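PDB 4AP9: phosphoserine phosphatase from Thermococcus onnurineus, which probably hydrolyses phosphoserine to serine and phosphate with the help of magnesium, the last step of serine biosynthesis. Local coordinates for residues A12-I16 against E17-T21; G159-A163 against K164-R168; G172-G176 against R177-G181. All coordinates share one frame; numbering follows the deposited sequence.

Interaction 1. Residues A12-I16 against E17-T21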
loop_
_atom_site.group_PDB
_atom_site.type_symbol
_atom_site.label_atom_id
_atom_site.label_comp_id
_atom_site.label_asym_id
_atom_site.label_seq_id
_atom_site.Cartn_x
_atom_site.Cartn_y
_atom_site.Cartn_z
ATOM N N ALA A 12 21.233 -8.392 10.390
ATOM C CA ALA A 12 22.482 -8.460 9.644
ATOM C C ALA A 12 22.403 -9.693 8.755
ATOM O O ALA A 12 22.438 -10.823 9.255
ATOM C CB ALA A 12 23.650 -8.575 10.601
ATOM N N VAL A 13 22.258 -9.484 7.447
ATOM C CA VAL A 13 22.200 -10.595 6.487
ATOM C C VAL A 13 23.579 -10.760 5.872
ATOM O O VAL A 13 24.157 -9.789 5.362
ATOM C CB VAL A 13 21.180 -10.332 5.360
ATOM C CG1 VAL A 13 21.141 -11.493 4.358
ATOM C CG2 VAL A 13 19.788 -10.104 5.942
ATOM N N ILE A 14 24.110 -11.981 5.943
ATOM C CA ILE A 14 25.368 -12.296 5.285
ATOM C C ILE A 14 25.175 -13.325 4.178
ATOM O O ILE A 14 24.724 -14.446 4.437
ATOM C CB ILE A 14 26.419 -12.851 6.288
ATOM C CG1 ILE A 14 26.637 -11.873 7.447
ATOM C CG2 ILE A 14 27.738 -13.147 5.562
ATOM C CD1 ILE A 14 27.384 -12.478 8.596
ATOM N N ASP A 15 25.512 -12.941 2.945
ATOM C CA ASP A 15 25.584 -13.891 1.840
ATOM C C ASP A 15 26.899 -14.641 2.009
ATOM O O ASP A 15 27.965 -14.039 1.904
ATOM C CB ASP A 15 25.534 -13.153 0.502
ATOM C CG ASP A 15 25.364 -14.086 -0.682
ATOM O OD1 ASP A 15 24.827 -15.194 -0.494
ATOM O OD2 ASP A 15 25.772 -13.711 -1.807
ATOM N N ILE A 16 26.813 -15.940 2.301
ATOM C CA ILE A 16 27.948 -16.746 2.749
ATOM C C ILE A 16 29.124 -16.766 1.776
ATOM O O ILE A 16 30.266 -16.539 2.168
ATOM C CB ILE A 16 27.493 -18.194 3.040
ATOM C CG1 ILE A 16 26.520 -18.194 4.215
ATOM C CG2 ILE A 16 28.687 -19.092 3.365
ATOM C CD1 ILE A 16 25.838 -19.533 4.445
ATOM N N GLU A 17 28.855 -17.024 0.510
ATOM C CA GLU A 17 29.950 -17.207 -0.441
ATOM C C GLU A 17 30.694 -15.914 -0.716
ATOM O O GLU A 17 30.099 -14.910 -1.084
ATOM C CB GLU A 17 29.430 -17.799 -1.748
ATOM C CG GLU A 17 28.759 -19.147 -1.570
ATOM C CD GLU A 17 27.868 -19.496 -2.750
ATOM O OE1 GLU A 17 26.913 -18.736 -3.030
ATOM O OE2 GLU A 17 28.121 -20.529 -3.398
ATOM N N GLY A 18 32.009 -15.947 -0.546
ATOM C CA GLY A 18 32.823 -14.770 -0.807
ATOM C C GLY A 18 32.870 -13.803 0.364
ATOM O O GLY A 18 33.519 -12.762 0.289
ATOM N N THR A 19 32.183 -14.137 1.450
ATOM C CA THR A 19 32.314 -13.373 2.681
ATOM C C THR A 19 32.886 -14.264 3.773
ATOM O O THR A 19 33.948 -13.962 4.320
ATOM C CB THR A 19 30.978 -12.782 3.154
ATOM O OG1 THR A 19 30.074 -13.853 3.456
ATOM C CG2 THR A 19 30.370 -11.875 2.066
ATOM N N LEU A 20 32.189 -15.364 4.076
ATOM C CA LEU A 20 32.619 -16.273 5.140
ATOM C C LEU A 20 33.459 -17.443 4.642
ATOM O O LEU A 20 34.236 -18.017 5.411
ATOM C CB LEU A 20 31.413 -16.816 5.914
ATOM C CG LEU A 20 30.441 -15.807 6.534
ATOM C CD1 LEU A 20 29.377 -16.550 7.335
ATOM C CD2 LEU A 20 31.183 -14.806 7.420
ATOM N N THR A 21 33.302 -17.802 3.372
ATOM C CA THR A 21 34.057 -18.912 2.798
ATOM C C THR A 21 34.466 -18.607 1.361
ATOM O O THR A 21 33.758 -17.902 0.640
ATOM C CB THR A 21 33.234 -20.202 2.810
ATOM O OG1 THR A 21 34.024 -21.279 2.303
ATOM C CG2 THR A 21 32.001 -20.063 1.942
HETATM O O HOH W 1 26.307 -17.477 -0.683
#
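Thr19 turns its hydroxyl back onto the end of strand 11-15. Its OG1 lies 2.6 Å from Asp15 O and 3.0 Å from Ile16 O, two carbonyl oxygens within reach of a single proton. The first torsion explains this: OG1 sits between the backbone N and the carbonyl carbon (chi1 63°), on the side facing the strand. Ile16 O accepts from two backbone donors. Leu20 N lies 3.0 Å from Ile16 O, in the carbonyl plane, with a bond angle of 154°. Thr19 N approaches from above that plane, 3.2 Å from Ile16 O. Gly18 N is hydrogen-bonded to Thr21 O. With phi at 84°, any side chain on Gly18 would collide with the Glu17 carbonyl oxygen. The sequence from Asp15 to Thr19 reads as the first signature motif (DxDGT) of the haloacid dehalogenase superfamily, with Glu17 in place of the second aspartate. The first aspartate of this motif is the nucleophile in related phosphatases. The two acidic side chains meet through one water. That water donates to Asp15 OD1 (2.7 Å) and to Glu17 OE1, and accepts from Glu17 N. Asp15 OD2 forms a salt bridge with Lys141, and Glu17 OE1 has a weak hydrogen bond to Ser102 OG. Ile14 CG2 touches Thr19 OG1 and packs 3.9 Å from Leu20 CG, the side chains of Ile14 and Leu20 crossing at about a right angle. Leu87 of helix 82-93 touches both. Ile16 CG2 meets Thr21 CG2 at 3.7 Å, while Thr21 OG1 is hydrogen-bonded to Phe23 N.

Interaction 2. Residues G159-A163 against K164-R168. With 1PS (3-pyridinium-1-ylpropane-1-sulfonate), chain F.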
loop_
_atom_site.group_PDB
_atom_site.type_symbol
_atom_site.label_atom_id
_atom_site.label_comp_id
_atom_site.label_asym_id
_atom_site.label_seq_id
_atom_site.Cartn_x
_atom_site.Cartn_y
_atom_site.Cartn_z
ATOM N N GLY A 159 30.681 -11.870 -4.449
ATOM C CA GLY A 159 30.397 -12.151 -5.832
ATOM C C GLY A 159 29.103 -12.815 -6.228
ATOM O O GLY A 159 28.670 -12.640 -7.353
ATOM N N TYR A 160 28.499 -13.590 -5.324
ATOM C CA TYR A 160 27.199 -14.185 -5.604
ATOM C C TYR A 160 25.970 -13.341 -5.278
ATOM O O TYR A 160 24.837 -13.792 -5.452
ATOM C CB TYR A 160 27.121 -15.570 -4.941
ATOM C CG TYR A 160 28.047 -16.580 -5.577
ATOM C CD1 TYR A 160 29.422 -16.517 -5.358
ATOM C CD2 TYR A 160 27.557 -17.590 -6.401
ATOM C CE1 TYR A 160 30.277 -17.425 -5.941
ATOM C CE2 TYR A 160 28.406 -18.504 -6.985
ATOM C CZ TYR A 160 29.761 -18.417 -6.755
ATOM O OH TYR A 160 30.609 -19.328 -7.338
ATOM N N ALA A 161 26.199 -12.108 -4.826
ATOM C CA ALA A 161 25.100 -11.165 -4.603
ATOM C C ALA A 161 24.955 -10.226 -5.804
ATOM O O ALA A 161 25.760 -10.279 -6.735
ATOM C CB ALA A 161 25.330 -10.368 -3.318
ATOM N N ASP A 162 23.933 -9.373 -5.784
ATOM C CA ASP A 162 23.727 -8.399 -6.856
ATOM C C ASP A 162 22.946 -7.195 -6.361
ATOM O O ASP A 162 22.684 -7.053 -5.161
ATOM C CB ASP A 162 22.989 -9.030 -8.039
ATOM C CG ASP A 162 21.582 -9.518 -7.666
ATOM O OD1 ASP A 162 21.120 -9.271 -6.522
ATOM O OD2 ASP A 162 20.945 -10.154 -8.524
ATOM N N ALA A 163 22.557 -6.327 -7.290
ATOM C CA ALA A 163 21.890 -5.087 -6.901
ATOM C C ALA A 163 20.547 -5.381 -6.249
ATOM O O ALA A 163 20.098 -4.645 -5.382
ATOM C CB ALA A 163 21.707 -4.175 -8.107
ATOM N N LYS A 164 19.897 -6.456 -6.679
ATOM C CA LYS A 164 18.574 -6.792 -6.155
ATOM C C LYS A 164 18.633 -6.989 -4.641
ATOM O O LYS A 164 17.783 -6.503 -3.897
ATOM C CB LYS A 164 18.040 -8.058 -6.838
ATOM C CG LYS A 164 16.548 -8.313 -6.628
ATOM C CD LYS A 164 15.996 -9.291 -7.667
ATOM C CE LYS A 164 14.465 -9.315 -7.634
ATOM N NZ LYS A 164 13.857 -10.088 -8.780
HETATM N N MSE A 165 19.652 -7.697 -4.183
HETATM C CA MSE A 165 19.796 -7.942 -2.752
HETATM C C MSE A 165 20.113 -6.659 -2.004
HETATM O O MSE A 165 19.499 -6.346 -0.986
HETATM C CB MSE A 165 20.876 -8.982 -2.482
HETATM C CG MSE A 165 20.923 -9.386 -1.041
HETATM SE SE MSE A 165 22.499 -10.432 -0.573
HETATM C CE MSE A 165 22.230 -10.522 1.300
ATOM N N PHE A 166 21.063 -5.891 -2.521
ATOM C CA PHE A 166 21.495 -4.688 -1.816
ATOM C C PHE A 166 20.447 -3.575 -1.839
ATOM O O PHE A 166 20.394 -2.751 -0.925
ATOM C CB PHE A 166 22.833 -4.191 -2.370
ATOM C CG PHE A 166 24.002 -4.984 -1.902
ATOM C CD1 PHE A 166 24.399 -4.937 -0.571
ATOM C CD2 PHE A 166 24.722 -5.775 -2.785
ATOM C CE1 PHE A 166 25.485 -5.667 -0.127
ATOM C CE2 PHE A 166 25.814 -6.503 -2.346
ATOM C CZ PHE A 166 26.198 -6.451 -1.013
ATOM N N GLU A 167 19.613 -3.548 -2.874
ATOM C CA GLU A 167 18.526 -2.573 -2.938
ATOM C C GLU A 167 17.598 -2.708 -1.733
ATOM O O GLU A 167 16.989 -1.730 -1.285
ATOM C CB GLU A 167 17.721 -2.736 -4.232
ATOM C CG GLU A 167 18.006 -1.681 -5.305
ATOM C CD GLU A 167 17.136 -1.866 -6.552
ATOM O OE1 GLU A 167 16.689 -3.010 -6.816
ATOM O OE2 GLU A 167 16.893 -0.866 -7.266
ATOM N N ARG A 168 17.505 -3.928 -1.214
ATOM C CA ARG A 168 16.644 -4.237 -0.082
ATOM C C ARG A 168 17.252 -3.770 1.234
ATOM O O ARG A 168 16.538 -3.560 2.205
ATOM C CB ARG A 168 16.375 -5.752 -0.026
ATOM C CG ARG A 168 15.290 -6.222 -0.964
ATOM C CD ARG A 168 13.978 -6.045 -0.245
ATOM N NE ARG A 168 12.833 -5.911 -1.123
ATOM C CZ ARG A 168 11.650 -5.498 -0.686
ATOM N NH1 ARG A 168 11.498 -5.184 0.605
ATOM N NH2 ARG A 168 10.630 -5.392 -1.522
HETATM N N1 1PS F . 23.193 -12.998 -9.493
HETATM C C1 1PS F . 22.955 -12.687 -10.773
HETATM C C2 1PS F . 23.973 -12.203 -11.582
HETATM C C3 1PS F . 24.414 -12.850 -8.957
HETATM C C4 1PS F . 25.474 -12.356 -9.707
HETATM C C5 1PS F . 25.259 -12.028 -11.051
HETATM C C6 1PS F . 22.112 -13.532 -8.704
HETATM C C7 1PS F . 22.508 -13.657 -7.269
HETATM C C8 1PS F . 22.143 -15.005 -6.708
HETATM S S1 1PS F . 20.425 -15.006 -6.278
HETATM O O1 1PS F . 20.229 -15.990 -5.198
HETATM O O2 1PS F . 19.628 -15.450 -7.408
HETATM O O3 1PS F . 20.054 -13.661 -5.947
#
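The ring of Phe166 meets the preceding loop at a slant. Its CD2 is 3.4 Å from Asp162 O, and its CE2 is 4.0 Å from Ala161 CB. The same methyl touches the selenium of Met165, a selenomethionine, so Ala161 CB touches two side chains of the first helical turn. Ile179 packs on the ring from the loop after strand 171-175. The second flat group is the pyridinium ring of the bound 3-pyridinium-1-ylpropane-1-sulfonate. Asp162 OD2 is nearest its C6 and lies 3.8 Å from its N1. Ala161 O lies 3.6 Å from C4, on the same side of the ring plane as OD2. Gly159 O is near that plane, at the C4 edge (4.0 Å from C4). Tyr160 O comes closest to the ligand, 3.0 Å from C7 of its chain. The third flat group is the Asp162 carboxylate. OD1 accepts from Met165 N at 3.2 Å, nearly along its own C-O axis, with a bond angle of 158°. This is an N-cap bond at the start of helix 163-168. CG lies between the backbone N and the carbonyl carbon (chi1 62°), which folds OD1 over the first turn. The backbone adds a weak bond from Phe166 N to Asp162 O and a firmer one from Glu167 N to Ala163 O (2.8 Å). Lys164 runs alongside Asp162 but ends in a salt bridge with Asp140. With an alanine at Asp162, Met165 N would probably lose its side-chain cap and the pyridinium its carboxylate neighbour. The loop has the sequence of motif IV of the haloacid dehalogenase superfamily. Its oxygens probably stabilise the pyridinium charge, while OD1 probably offsets the partial positive charge of the helix start.

Interaction 3. Residues G172-G176 against R177-G181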
loop_
_atom_site.group_PDB
_atom_site.type_symbol
_atom_site.label_atom_id
_atom_site.label_comp_id
_atom_site.label_asym_id
_atom_site.label_seq_id
_atom_site.Cartn_x
_atom_site.Cartn_y
_atom_site.Cartn_z
ATOM N N GLY A 172 24.579 -1.522 2.811
ATOM C CA GLY A 172 25.129 -2.709 2.194
ATOM C C GLY A 172 26.639 -2.630 2.116
ATOM O O GLY A 172 27.186 -1.568 1.846
ATOM N N ILE A 173 27.307 -3.748 2.391
ATOM C CA ILE A 173 28.757 -3.810 2.330
ATOM C C ILE A 173 29.170 -4.954 1.426
ATOM O O ILE A 173 28.791 -6.107 1.647
ATOM C CB ILE A 173 29.391 -4.080 3.709
ATOM C CG1 ILE A 173 28.914 -3.051 4.729
ATOM C CG2 ILE A 173 30.921 -4.050 3.617
ATOM C CD1 ILE A 173 29.409 -3.322 6.158
ATOM N N ALA A 174 29.967 -4.630 0.414
ATOM C CA ALA A 174 30.553 -5.645 -0.458
ATOM C C ALA A 174 31.950 -6.020 0.018
ATOM O O ALA A 174 32.655 -5.196 0.591
ATOM C CB ALA A 174 30.593 -5.144 -1.902
ATOM N N VAL A 175 32.345 -7.272 -0.212
ATOM C CA VAL A 175 33.668 -7.738 0.174
ATOM C C VAL A 175 34.504 -8.212 -1.011
ATOM O O VAL A 175 34.119 -9.146 -1.709
ATOM C CB VAL A 175 33.570 -8.925 1.133
ATOM C CG1 VAL A 175 34.964 -9.373 1.562
ATOM C CG2 VAL A 175 32.711 -8.564 2.343
ATOM N N GLY A 176 35.649 -7.574 -1.232
ATOM C CA GLY A 176 36.536 -7.989 -2.306
ATOM C C GLY A 176 36.361 -7.622 -3.771
ATOM O O GLY A 176 37.294 -7.747 -4.567
ATOM N N ARG A 177 35.166 -7.151 -4.128
ATOM C CA ARG A 177 34.892 -6.742 -5.511
ATOM C C ARG A 177 33.610 -5.937 -5.337
ATOM O O ARG A 177 32.687 -6.348 -4.627
ATOM C CB ARG A 177 34.793 -7.651 -6.743
ATOM C CG ARG A 177 36.160 -8.168 -7.216
ATOM C CD ARG A 177 36.016 -9.313 -8.214
ATOM N NE ARG A 177 35.236 -8.918 -9.378
ATOM C CZ ARG A 177 34.711 -9.765 -10.255
ATOM N NH1 ARG A 177 34.865 -11.074 -10.093
ATOM N NH2 ARG A 177 34.009 -9.301 -11.279
ATOM N N GLU A 178 33.566 -4.779 -5.988
ATOM C CA GLU A 178 32.407 -3.888 -5.913
ATOM C C GLU A 178 31.160 -4.579 -6.421
ATOM O O GLU A 178 31.201 -5.326 -7.412
ATOM C CB GLU A 178 32.657 -2.602 -6.709
ATOM C CG GLU A 178 32.539 -2.766 -8.214
ATOM C CD GLU A 178 33.004 -1.542 -8.981
ATOM O OE1 GLU A 178 33.764 -0.727 -8.406
ATOM O OE2 GLU A 178 32.612 -1.400 -10.162
ATOM N N ILE A 179 30.045 -4.348 -5.736
ATOM C CA ILE A 179 28.764 -4.884 -6.187
ATOM C C ILE A 179 27.775 -3.732 -6.300
ATOM O O ILE A 179 27.629 -2.944 -5.366
ATOM C CB ILE A 179 28.199 -5.933 -5.204
ATOM C CG1 ILE A 179 29.162 -7.113 -5.036
ATOM C CG2 ILE A 179 26.833 -6.402 -5.677
ATOM C CD1 ILE A 179 29.176 -8.076 -6.217
ATOM N N PRO A 180 27.096 -3.618 -7.450
ATOM C CA PRO A 180 26.140 -2.523 -7.636
ATOM C C PRO A 180 25.122 -2.493 -6.506
ATOM O O PRO A 180 24.578 -3.541 -6.155
ATOM C CB PRO A 180 25.453 -2.891 -8.956
ATOM C CG PRO A 180 26.477 -3.680 -9.693
ATOM C CD PRO A 180 27.186 -4.485 -8.636
ATOM N N GLY A 181 24.897 -1.317 -5.923
ATOM C CA GLY A 181 23.943 -1.189 -4.838
ATOM C C GLY A 181 24.541 -1.213 -3.441
ATOM O O GLY A 181 23.901 -0.765 -2.483
#
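The methyl of Ala174 is the meeting point of this turn. Its CB lies 3.6 Å from Arg177 O and 4.0 Å from Ile179 N. The side chain of Ile179 adds an apolar contact, with its CG1 4.0 Å from the same Ala174 CB. Ile179 has its CB toward the strand, and CG1, beside the backbone N and anti to the carbonyl carbon (chi1 -60°), does the touching. Gly176 makes the bend. At a phi of 81°, a side chain on Gly176 would run into Val175 O. Arg177 then leads the chain back, with its CB 3.3 Å from Gly176 O. Its side chain bends at chi3 and lies exposed. It touches a crystal neighbour, so its pose may owe something to the lattice. The next shell fixes the strand. Ala174 is hydrogen-bonded through its backbone to Leu184 and Val186 of strand 184-186, and Ile173 to Ala155 and Gly157 of strand 153-157. This places 172-175 inside the parallel part of the Rossmann-like sheet. Side chains alternate as in any strand. Ala174 points toward the returning loop, while Ile173 and Val175 point away and meet Leu192 of helix 189-197. On the loop side, Pro180 packs on Ala163 of helix 163-168. The loop is thus set between the strand it leaves and the helix before it. The contact across the turn is apolar in character, the Ala174 methyl against Ile179 and a backbone carbonyl. Its shape probably depends on the bend at Gly176, on helix 163-168 and on strands 153-157 and 184-186.

In the fold
The contacts come in series along the chain: interaction 1, then interaction 2, then interaction 3. Centres of interactions 2 and 3 are about 8 Å apart, and each is about 12 Å from interaction 1. Strands 11-15, 153-157 and 171-175 lie side by side and parallel in the mixed sheet. Interactions 1 and 3 run off the ends of strands 11-15 and 171-175; interaction 2 spans the loop after strand 153-157 and helix 163-168. All three contacts touch: Val13 meets Met165, Thr19 meets Val175, and Phe166 meets Gly172. Loops at the ends of neighbouring parallel strands thus converge, as expected for an active site in the haloacid dehalogenase fold, with one of the bound ligand molecules resting on interaction 2.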